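Long-range contacts in FIG000988: Predicted permease (Vibrio cholerae, PDB 6MJP), which is probably one of the two permease subunits of the LptBFG ABC transporter, which moves lipopolysaccharide from the inner membrane toward the outer membrane: residues Tyr69-Tyr80 against Leu279-Val289; Tyr309-Lys317 against Leu331-Leu339. All blocks are in the same frame, centred on the assembly; numbering follows the deposited sequence.

Both contacts lie in the transmembrane region of the permease, and helix 260-286 ties them together. Contact 1 pairs 69-80, on helix 48-81, with the C-terminal part of helix 260-286 and the residues following it; contact 2 pairs 309-317 with 331-339, on helices 299-321 and 332-346. Their centres lie about 22 Å apart, yet they touch through L338: its CD1 is 3.6 Å from L282 CD2, and its CD2 is 4.0 Å from L279 CD2. The glucoside JU7 belongs to the contact 1 side, where R78 joins E10, E82, R295 and F296 in lining its pocket. A dodecyl maltoside touches both contacts, at L286 and L338.

Contact 1: residues Tyr69-Tyr80 against Leu279-Val289. With JU7 (6-cyclohexylhexyl beta-D-glucopyranoside), chain T.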
loop_
_atom_site.group_PDB
_atom_site.type_symbol
_atom_site.label_atom_id
_atom_site.label_comp_id
_atom_site.label_asym_id
_atom_site.label_seq_id
_atom_site.Cartn_x
_atom_site.Cartn_y
_atom_site.Cartn_z
ATOM N N TYR D 69 -8.508 15.195 -8.593
ATOM C CA TYR D 69 -7.496 15.393 -7.555
ATOM C C TYR D 69 -6.150 14.789 -7.943
ATOM O O TYR D 69 -5.128 15.482 -7.968
ATOM C CB TYR D 69 -8.016 14.769 -6.258
ATOM C CG TYR D 69 -7.241 14.988 -4.968
ATOM C CD1 TYR D 69 -7.270 16.207 -4.302
ATOM C CD2 TYR D 69 -6.559 13.935 -4.367
ATOM C CE1 TYR D 69 -6.591 16.383 -3.093
ATOM C CE2 TYR D 69 -5.885 14.098 -3.172
ATOM C CZ TYR D 69 -5.899 15.316 -2.537
ATOM O OH TYR D 69 -5.214 15.434 -1.347
ATOM N N ILE D 70 -6.125 13.476 -8.207
ATOM C CA ILE D 70 -4.868 12.827 -8.567
ATOM C C ILE D 70 -4.409 13.302 -9.932
ATOM O O ILE D 70 -3.203 13.424 -10.185
ATOM C CB ILE D 70 -5.014 11.299 -8.526
ATOM C CG1 ILE D 70 -5.517 10.864 -7.159
ATOM C CG2 ILE D 70 -3.685 10.620 -8.779
ATOM C CD1 ILE D 70 -4.617 11.310 -6.032
ATOM N N GLY D 71 -5.356 13.583 -10.827
ATOM C CA GLY D 71 -4.991 14.034 -12.157
ATOM C C GLY D 71 -4.131 15.277 -12.118
ATOM O O GLY D 71 -3.030 15.311 -12.677
ATOM N N ILE D 72 -4.611 16.315 -11.435
ATOM C CA ILE D 72 -3.851 17.554 -11.403
ATOM C C ILE D 72 -2.605 17.387 -10.545
ATOM O O ILE D 72 -1.568 18.010 -10.807
ATOM C CB ILE D 72 -4.749 18.705 -10.924
ATOM C CG1 ILE D 72 -3.987 20.008 -10.900
ATOM C CG2 ILE D 72 -5.196 18.487 -9.531
ATOM C CD1 ILE D 72 -4.877 21.142 -10.582
ATOM N N LEU D 73 -2.665 16.518 -9.540
ATOM C CA LEU D 73 -1.495 16.265 -8.709
ATOM C C LEU D 73 -0.359 15.669 -9.535
ATOM O O LEU D 73 0.778 16.153 -9.494
ATOM C CB LEU D 73 -1.881 15.344 -7.546
ATOM C CG LEU D 73 -0.750 14.917 -6.607
ATOM C CD1 LEU D 73 -0.366 16.091 -5.756
ATOM C CD2 LEU D 73 -1.110 13.715 -5.743
ATOM N N LEU D 74 -0.662 14.631 -10.319
ATOM C CA LEU D 74 0.358 13.984 -11.134
ATOM C C LEU D 74 0.802 14.871 -12.287
ATOM O O LEU D 74 2.001 14.950 -12.577
ATOM C CB LEU D 74 -0.165 12.659 -11.671
ATOM C CG LEU D 74 -0.381 11.561 -10.648
ATOM C CD1 LEU D 74 -0.840 10.316 -11.368
ATOM C CD2 LEU D 74 0.907 11.323 -9.886
ATOM N N THR D 75 -0.143 15.528 -12.972
ATOM C CA THR D 75 0.240 16.393 -14.089
ATOM C C THR D 75 1.179 17.495 -13.621
ATOM O O THR D 75 2.274 17.667 -14.164
ATOM C CB THR D 75 -0.993 17.004 -14.761
ATOM O OG1 THR D 75 -1.807 15.975 -15.330
ATOM C CG2 THR D 75 -0.570 17.942 -15.867
ATOM N N PHE D 76 0.765 18.250 -12.598
ATOM C CA PHE D 76 1.598 19.329 -12.084
ATOM C C PHE D 76 2.894 18.798 -11.491
ATOM O O PHE D 76 3.946 19.429 -11.632
ATOM C CB PHE D 76 0.838 20.140 -11.047
ATOM C CG PHE D 76 -0.207 21.047 -11.631
ATOM C CD1 PHE D 76 -0.621 20.908 -12.947
ATOM C CD2 PHE D 76 -0.767 22.053 -10.861
ATOM C CE1 PHE D 76 -1.581 21.744 -13.478
ATOM C CE2 PHE D 76 -1.726 22.895 -11.390
ATOM C CZ PHE D 76 -2.134 22.740 -12.701
ATOM N N GLY D 77 2.841 17.652 -10.821
ATOM C CA GLY D 77 4.071 16.987 -10.431
ATOM C C GLY D 77 5.012 16.767 -11.598
ATOM O O GLY D 77 6.206 17.050 -11.499
ATOM N N ARG D 78 4.490 16.276 -12.723
ATOM C CA ARG D 78 5.349 16.055 -13.879
ATOM C C ARG D 78 5.959 17.360 -14.362
ATOM O O ARG D 78 7.164 17.434 -14.624
ATOM C CB ARG D 78 4.568 15.399 -15.010
ATOM C CG ARG D 78 5.423 14.993 -16.172
ATOM C CD ARG D 78 4.545 14.531 -17.276
ATOM N NE ARG D 78 4.258 15.603 -18.218
ATOM C CZ ARG D 78 3.034 15.990 -18.558
ATOM N NH1 ARG D 78 2.874 16.969 -19.439
ATOM N NH2 ARG D 78 1.973 15.387 -18.030
ATOM N N LEU D 79 5.133 18.401 -14.490
ATOM C CA LEU D 79 5.632 19.690 -14.953
ATOM C C LEU D 79 6.642 20.271 -13.979
ATOM O O LEU D 79 7.611 20.911 -14.390
ATOM C CB LEU D 79 4.472 20.659 -15.175
ATOM C CG LEU D 79 3.445 20.185 -16.206
ATOM C CD1 LEU D 79 2.337 21.201 -16.428
ATOM C CD2 LEU D 79 4.153 19.867 -17.501
ATOM N N TYR D 80 6.428 20.071 -12.680
ATOM C CA TYR D 80 7.433 20.482 -11.712
ATOM C C TYR D 80 8.708 19.664 -11.853
ATOM O O TYR D 80 9.805 20.206 -11.700
ATOM C CB TYR D 80 6.885 20.358 -10.294
ATOM C CG TYR D 80 6.185 21.595 -9.766
ATOM C CD1 TYR D 80 6.911 22.686 -9.299
ATOM C CD2 TYR D 80 4.802 21.656 -9.709
ATOM C CE1 TYR D 80 6.280 23.799 -8.814
ATOM C CE2 TYR D 80 4.161 22.764 -9.225
ATOM C CZ TYR D 80 4.903 23.834 -8.780
ATOM O OH TYR D 80 4.259 24.943 -8.292
ATOM N N LEU D 279 -11.060 20.792 -2.913
ATOM C CA LEU D 279 -9.939 19.862 -3.022
ATOM C C LEU D 279 -8.945 20.322 -4.077
ATOM O O LEU D 279 -7.726 20.195 -3.892
ATOM C CB LEU D 279 -10.459 18.460 -3.343
ATOM C CG LEU D 279 -11.008 17.655 -2.163
ATOM C CD1 LEU D 279 -11.537 16.301 -2.609
ATOM C CD2 LEU D 279 -9.951 17.488 -1.076
ATOM N N THR D 280 -9.457 20.857 -5.193
ATOM C CA THR D 280 -8.599 21.407 -6.238
ATOM C C THR D 280 -7.694 22.504 -5.692
ATOM O O THR D 280 -6.470 22.469 -5.873
ATOM C CB THR D 280 -9.459 21.957 -7.380
ATOM O OG1 THR D 280 -10.108 20.890 -8.080
ATOM C CG2 THR D 280 -8.614 22.724 -8.358
ATOM N N MET D 281 -8.292 23.500 -5.030
ATOM C CA MET D 281 -7.517 24.610 -4.493
ATOM C C MET D 281 -6.530 24.145 -3.435
ATOM O O MET D 281 -5.454 24.734 -3.290
ATOM C CB MET D 281 -8.458 25.669 -3.932
ATOM C CG MET D 281 -9.074 26.548 -5.006
ATOM S SD MET D 281 -7.842 27.606 -5.798
ATOM C CE MET D 281 -7.337 28.623 -4.406
ATOM N N LEU D 282 -6.862 23.082 -2.706
ATOM C CA LEU D 282 -5.934 22.568 -1.705
ATOM C C LEU D 282 -4.741 21.872 -2.354
ATOM O O LEU D 282 -3.598 22.048 -1.912
ATOM C CB LEU D 282 -6.663 21.621 -0.752
ATOM C CG LEU D 282 -5.790 20.846 0.232
ATOM C CD1 LEU D 282 -4.999 21.770 1.132
ATOM C CD2 LEU D 282 -6.669 19.947 1.057
ATOM N N VAL D 283 -4.979 21.090 -3.412
ATOM C CA VAL D 283 -3.924 20.254 -3.981
ATOM C C VAL D 283 -3.013 21.014 -4.943
ATOM O O VAL D 283 -1.888 20.562 -5.213
ATOM C CB VAL D 283 -4.526 19.030 -4.695
ATOM C CG1 VAL D 283 -5.174 19.417 -6.025
ATOM C CG2 VAL D 283 -3.471 17.971 -4.900
ATOM N N VAL D 284 -3.453 22.155 -5.472
ATOM C CA VAL D 284 -2.596 22.917 -6.382
ATOM C C VAL D 284 -1.272 23.308 -5.731
ATOM O O VAL D 284 -0.216 23.016 -6.313
ATOM C CB VAL D 284 -3.367 24.118 -6.956
ATOM C CG1 VAL D 284 -2.415 25.048 -7.633
ATOM C CG2 VAL D 284 -4.398 23.643 -7.949
ATOM N N PRO D 285 -1.240 23.930 -4.542
ATOM C CA PRO D 285 0.062 24.192 -3.899
ATOM C C PRO D 285 0.778 22.934 -3.427
ATOM O O PRO D 285 2.002 22.975 -3.260
ATOM C CB PRO D 285 -0.302 25.090 -2.710
ATOM C CG PRO D 285 -1.730 25.491 -2.915
ATOM C CD PRO D 285 -2.351 24.396 -3.692
ATOM N N LEU D 286 0.056 21.824 -3.214
ATOM C CA LEU D 286 0.615 20.584 -2.673
ATOM C C LEU D 286 1.417 19.799 -3.706
ATOM O O LEU D 286 2.261 18.963 -3.341
ATOM C CB LEU D 286 -0.522 19.708 -2.117
ATOM C CG LEU D 286 -0.206 18.314 -1.556
ATOM C CD1 LEU D 286 0.758 18.412 -0.390
ATOM C CD2 LEU D 286 -1.470 17.584 -1.142
ATOM N N SER D 287 1.176 20.056 -4.981
ATOM C CA SER D 287 1.837 19.310 -6.032
ATOM C C SER D 287 3.295 19.708 -6.240
ATOM O O SER D 287 3.980 19.058 -7.037
ATOM C CB SER D 287 1.065 19.498 -7.331
ATOM O OG SER D 287 1.340 20.781 -7.860
ATOM N N ALA D 288 3.797 20.742 -5.561
ATOM C CA ALA D 288 5.150 21.206 -5.847
ATOM C C ALA D 288 6.163 20.196 -5.320
ATOM O O ALA D 288 6.137 19.833 -4.138
ATOM C CB ALA D 288 5.399 22.588 -5.252
ATOM N N VAL D 289 7.035 19.733 -6.210
ATOM C CA VAL D 289 8.101 18.796 -5.892
ATOM C C VAL D 289 9.326 19.251 -6.665
ATOM O O VAL D 289 9.206 19.862 -7.728
ATOM C CB VAL D 289 7.716 17.340 -6.253
ATOM C CG1 VAL D 289 6.802 16.751 -5.194
ATOM C CG2 VAL D 289 7.009 17.302 -7.581
HETATM C C02 JU7 T . 2.742 12.906 -21.435
HETATM C C03 JU7 T . 3.799 11.925 -20.831
HETATM C C05 JU7 T . 3.364 10.177 -19.236
HETATM C C06 JU7 T . 2.537 9.991 -17.943
HETATM C C07 JU7 T . 2.143 8.525 -17.684
HETATM C C08 JU7 T . 2.542 7.953 -16.291
HETATM C C09 JU7 T . 1.472 6.992 -15.655
HETATM C C10 JU7 T . 1.552 6.886 -14.100
HETATM C C11 JU7 T . 0.377 6.139 -13.394
HETATM C C12 JU7 T . -0.964 6.813 -13.670
HETATM C C13 JU7 T . -2.128 6.218 -12.858
HETATM C C14 JU7 T . -1.871 6.265 -11.360
HETATM C C15 JU7 T . -0.556 5.563 -11.074
HETATM C C16 JU7 T . 0.592 6.180 -11.880
HETATM C C18 JU7 T . 5.591 12.878 -22.021
HETATM C C19 JU7 T . 6.734 13.881 -21.813
HETATM C C21 JU7 T . 4.639 13.574 -23.049
HETATM C C23 JU7 T . 3.134 13.137 -22.922
HETATM O O01 JU7 T . 1.509 12.266 -21.429
HETATM O O04 JU7 T . 3.494 11.580 -19.490
HETATM O O17 JU7 T . 4.988 12.686 -20.758
HETATM O O20 JU7 T . 7.667 13.274 -20.985
HETATM O O22 JU7 T . 5.079 13.191 -24.334
HETATM O O24 JU7 T . 2.303 14.174 -23.358
#
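Y69 reaches V283 and L279 with one side of its ring. With CG anti to the backbone N (chi1 -172°), the ring swings so that its CD1-CE1 side comes up against helix 260-286: CD1 lies 4.0 Å from L279 CB, CE1 approaches V283 CB at 3.7 Å, and V283 CG2 sits over one ring face. Beyond the ring, OH comes near L286 CD2, but its hydrogen bond goes to the carbonyl of A302. One turn on, the side chains of I72 and V283 run alongside each other, pointing opposite ways, with I72 CG2 3.6 Å from V283 CG1, while L73 CD1 packs on V283 CG2. Two transmembrane helices of the LptF/LptG permease fold meet here, their local axes 9.2 Å apart and nearly parallel at a crossing angle of -22°. Helix 260-286 is kinked at P285, whose nitrogen makes no bond to the preceding turn. Just beyond, S287 OG donates to V284 O and lies in the plane of the F76 ring at its edge, 3.3 Å from F76 CB; I72 CG1 covers a face of that ring. At the last turn A288 CA stands over the centre of the Y80 ring in a CH-pi contact, 3.8 Å from the centroid and 7° off the normal. R78 points away from this interface, its guanidinium bridging to E10 and E82 with one face toward the JU7 sugar.

Contact 2: residues Tyr309-Lys317 against Leu331-Leu339; sequences YFLALSATK and LWPINAALL
Y309 lays one ring face against L338, whose CD2 stands 3.8 Å from the ring centroid, a CH-pi contact displaced toward the rim. Its CG lies opposite the backbone N (chi1 174°), which swings the ring across to I334 and L338. I334 CG2 meets the same ring obliquely, 3.7 Å from Y309 CE1. At the far end Y309 OH donates to N335 OD1 at 2.8 Å; the donor stands 64° out of the carbonyl plane, and ring and amide planes are perpendicular. N335 ND2 lies close to L331 O, too close for that bond to be more than doubtful. The partners sit on consecutive transmembrane helices, 299-321 and 332-346, which form an antiparallel hairpin, 161° between their local directions with axes 9.6 Å apart. I334 is the knob in this pairing, fitting into a hole formed by Y309, A312, L313 and T316: CD1 rests 3.9 Å from A312 CB, and the side chain meets T316 tip to tip, CD1 against T316 CG2, with CG1 near OG1. Near the connection, L313 CD1 packs 3.8 Å from L331 CB, and L331 CD2 reaches the T316 side chain. L331 N is hydrogen-bonded to Q267 and K317 NZ forms a salt bridge with E265, a double link to helix 260-286. LptC packs on this part of helix 299-321, with S18 of its chain on A312 and Y21 on A315.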
loop_
_atom_site.group_PDB
_atom_site.type_symbol
_atom_site.label_atom_id
_atom_site.label_comp_id
_atom_site.label_asym_id
_atom_site.label_seq_id
_atom_site.Cartn_x
_atom_site.Cartn_y
_atom_site.Cartn_z
ATOM N N TYR D 309 -10.804 13.691 4.903
ATOM C CA TYR D 309 -11.954 14.521 4.581
ATOM C C TYR D 309 -13.210 13.683 4.407
ATOM O O TYR D 309 -14.249 13.977 5.006
ATOM C CB TYR D 309 -11.683 15.329 3.323
ATOM C CG TYR D 309 -12.893 16.097 2.873
ATOM C CD1 TYR D 309 -13.318 17.230 3.557
ATOM C CD2 TYR D 309 -13.616 15.693 1.763
ATOM C CE1 TYR D 309 -14.426 17.940 3.143
ATOM C CE2 TYR D 309 -14.720 16.392 1.337
ATOM C CZ TYR D 309 -15.125 17.517 2.030
ATOM O OH TYR D 309 -16.229 18.216 1.595
ATOM N N PHE D 310 -13.137 12.638 3.583
ATOM C CA PHE D 310 -14.334 11.869 3.275
ATOM C C PHE D 310 -14.792 11.044 4.463
ATOM O O PHE D 310 -15.997 10.846 4.649
ATOM C CB PHE D 310 -14.085 10.976 2.069
ATOM C CG PHE D 310 -14.651 11.525 0.802
ATOM C CD1 PHE D 310 -13.907 12.374 -0.001
ATOM C CD2 PHE D 310 -15.944 11.221 0.431
ATOM C CE1 PHE D 310 -14.444 12.893 -1.155
ATOM C CE2 PHE D 310 -16.485 11.731 -0.723
ATOM C CZ PHE D 310 -15.736 12.571 -1.518
ATOM N N LEU D 311 -13.857 10.568 5.284
ATOM C CA LEU D 311 -14.256 9.798 6.453
ATOM C C LEU D 311 -14.948 10.685 7.479
ATOM O O LEU D 311 -15.972 10.294 8.055
ATOM C CB LEU D 311 -13.046 9.097 7.065
ATOM C CG LEU D 311 -12.987 7.603 6.749
ATOM C CD1 LEU D 311 -13.193 7.395 5.267
ATOM C CD2 LEU D 311 -11.664 7.011 7.189
ATOM N N ALA D 312 -14.415 11.887 7.710
ATOM C CA ALA D 312 -15.079 12.816 8.619
ATOM C C ALA D 312 -16.417 13.266 8.055
ATOM O O ALA D 312 -17.402 13.378 8.794
ATOM C CB ALA D 312 -14.182 14.018 8.898
ATOM N N LEU D 313 -16.475 13.520 6.745
ATOM C CA LEU D 313 -17.739 13.893 6.118
ATOM C C LEU D 313 -18.781 12.799 6.297
ATOM O O LEU D 313 -19.927 13.071 6.672
ATOM C CB LEU D 313 -17.528 14.180 4.637
ATOM C CG LEU D 313 -18.655 14.887 3.884
ATOM C CD1 LEU D 313 -18.708 16.349 4.252
ATOM C CD2 LEU D 313 -18.442 14.752 2.401
ATOM N N SER D 314 -18.399 11.548 6.030
ATOM C CA SER D 314 -19.344 10.448 6.171
ATOM C C SER D 314 -19.755 10.274 7.628
ATOM O O SER D 314 -20.925 9.998 7.921
ATOM C CB SER D 314 -18.734 9.164 5.603
ATOM O OG SER D 314 -19.681 8.108 5.536
ATOM N N ALA D 315 -18.810 10.462 8.555
ATOM C CA ALA D 315 -19.107 10.271 9.971
ATOM C C ALA D 315 -20.097 11.315 10.467
ATOM O O ALA D 315 -21.064 10.987 11.165
ATOM C CB ALA D 315 -17.818 10.312 10.791
ATOM N N THR D 316 -19.870 12.583 10.116
ATOM C CA THR D 316 -20.837 13.619 10.457
ATOM C C THR D 316 -22.177 13.380 9.778
ATOM O O THR D 316 -23.223 13.703 10.351
ATOM C CB THR D 316 -20.299 14.996 10.078
ATOM O OG1 THR D 316 -19.864 14.991 8.714
ATOM C CG2 THR D 316 -19.134 15.358 10.962
ATOM N N LYS D 317 -22.171 12.820 8.566
ATOM C CA LYS D 317 -23.433 12.483 7.917
ATOM C C LYS D 317 -24.212 11.477 8.750
ATOM O O LYS D 317 -25.409 11.660 9.005
ATOM C CB LYS D 317 -23.184 11.942 6.510
ATOM C CG LYS D 317 -24.457 11.503 5.787
ATOM C CD LYS D 317 -24.165 10.702 4.532
ATOM C CE LYS D 317 -25.450 10.165 3.922
ATOM N NZ LYS D 317 -25.206 9.305 2.732
ATOM N N LEU D 331 -22.924 19.199 7.566
ATOM C CA LEU D 331 -21.579 18.969 7.060
ATOM C C LEU D 331 -20.830 20.263 6.764
ATOM O O LEU D 331 -19.714 20.211 6.239
ATOM C CB LEU D 331 -21.642 18.108 5.799
ATOM C CG LEU D 331 -22.622 16.935 5.830
ATOM C CD1 LEU D 331 -22.649 16.273 4.469
ATOM C CD2 LEU D 331 -22.278 15.923 6.926
ATOM N N TRP D 332 -21.424 21.413 7.077
ATOM C CA TRP D 332 -20.746 22.688 6.868
ATOM C C TRP D 332 -19.382 22.776 7.545
ATOM O O TRP D 332 -18.428 23.206 6.874
ATOM C CB TRP D 332 -21.649 23.839 7.335
ATOM C CG TRP D 332 -22.855 24.082 6.471
ATOM C CD1 TRP D 332 -24.023 23.376 6.472
ATOM C CD2 TRP D 332 -23.017 25.122 5.495
ATOM N NE1 TRP D 332 -24.898 23.904 5.551
ATOM C CE2 TRP D 332 -24.305 24.976 4.938
ATOM C CE3 TRP D 332 -22.194 26.160 5.035
ATOM C CZ2 TRP D 332 -24.790 25.828 3.945
ATOM C CZ3 TRP D 332 -22.679 27.005 4.047
ATOM C CH2 TRP D 332 -23.964 26.833 3.514
ATOM N N PRO D 333 -19.205 22.411 8.824
ATOM C CA PRO D 333 -17.871 22.561 9.429
ATOM C C PRO D 333 -16.788 21.720 8.763
ATOM O O PRO D 333 -15.645 22.185 8.670
ATOM C CB PRO D 333 -18.096 22.151 10.892
ATOM C CG PRO D 333 -19.306 21.293 10.861
ATOM C CD PRO D 333 -20.177 21.885 9.799
ATOM N N ILE D 334 -17.097 20.511 8.281
ATOM C CA ILE D 334 -16.072 19.724 7.595
ATOM C C ILE D 334 -15.612 20.438 6.331
ATOM O O ILE D 334 -14.410 20.553 6.068
ATOM C CB ILE D 334 -16.577 18.307 7.275
ATOM C CG1 ILE D 334 -17.122 17.629 8.533
ATOM C CG2 ILE D 334 -15.441 17.489 6.666
ATOM C CD1 ILE D 334 -16.073 17.400 9.587
ATOM N N ASN D 335 -16.563 20.909 5.520
ATOM C CA ASN D 335 -16.206 21.663 4.322
ATOM C C ASN D 335 -15.478 22.950 4.679
ATOM O O ASN D 335 -14.533 23.349 3.990
ATOM C CB ASN D 335 -17.451 21.975 3.500
ATOM C CG ASN D 335 -18.148 20.729 3.026
ATOM O OD1 ASN D 335 -18.023 20.337 1.867
ATOM N ND2 ASN D 335 -18.878 20.083 3.924
ATOM N N ALA D 336 -15.906 23.616 5.753
ATOM C CA ALA D 336 -15.213 24.828 6.174
ATOM C C ALA D 336 -13.756 24.537 6.517
ATOM O O ALA D 336 -12.860 25.290 6.121
ATOM C CB ALA D 336 -15.938 25.465 7.361
ATOM N N ALA D 337 -13.496 23.440 7.238
ATOM C CA ALA D 337 -12.120 23.093 7.581
ATOM C C ALA D 337 -11.297 22.792 6.334
ATOM O O ALA D 337 -10.106 23.125 6.265
ATOM C CB ALA D 337 -12.095 21.904 8.538
ATOM N N LEU D 338 -11.914 22.166 5.334
ATOM C CA LEU D 338 -11.223 21.966 4.069
ATOM C C LEU D 338 -10.884 23.304 3.421
ATOM O O LEU D 338 -9.748 23.531 2.983
ATOM C CB LEU D 338 -12.081 21.111 3.142
ATOM C CG LEU D 338 -11.396 20.688 1.843
ATOM C CD1 LEU D 338 -10.145 19.881 2.146
ATOM C CD2 LEU D 338 -12.356 19.898 0.982
ATOM N N LEU D 339 -11.863 24.210 3.367
ATOM C CA LEU D 339 -11.642 25.525 2.771
ATOM C C LEU D 339 -10.556 26.297 3.510
ATOM O O LEU D 339 -9.667 26.890 2.887
ATOM C CB LEU D 339 -12.958 26.307 2.764
ATOM C CG LEU D 339 -13.084 27.683 2.107
ATOM C CD1 LEU D 339 -12.768 28.775 3.096
ATOM C CD2 LEU D 339 -12.181 27.801 0.900
#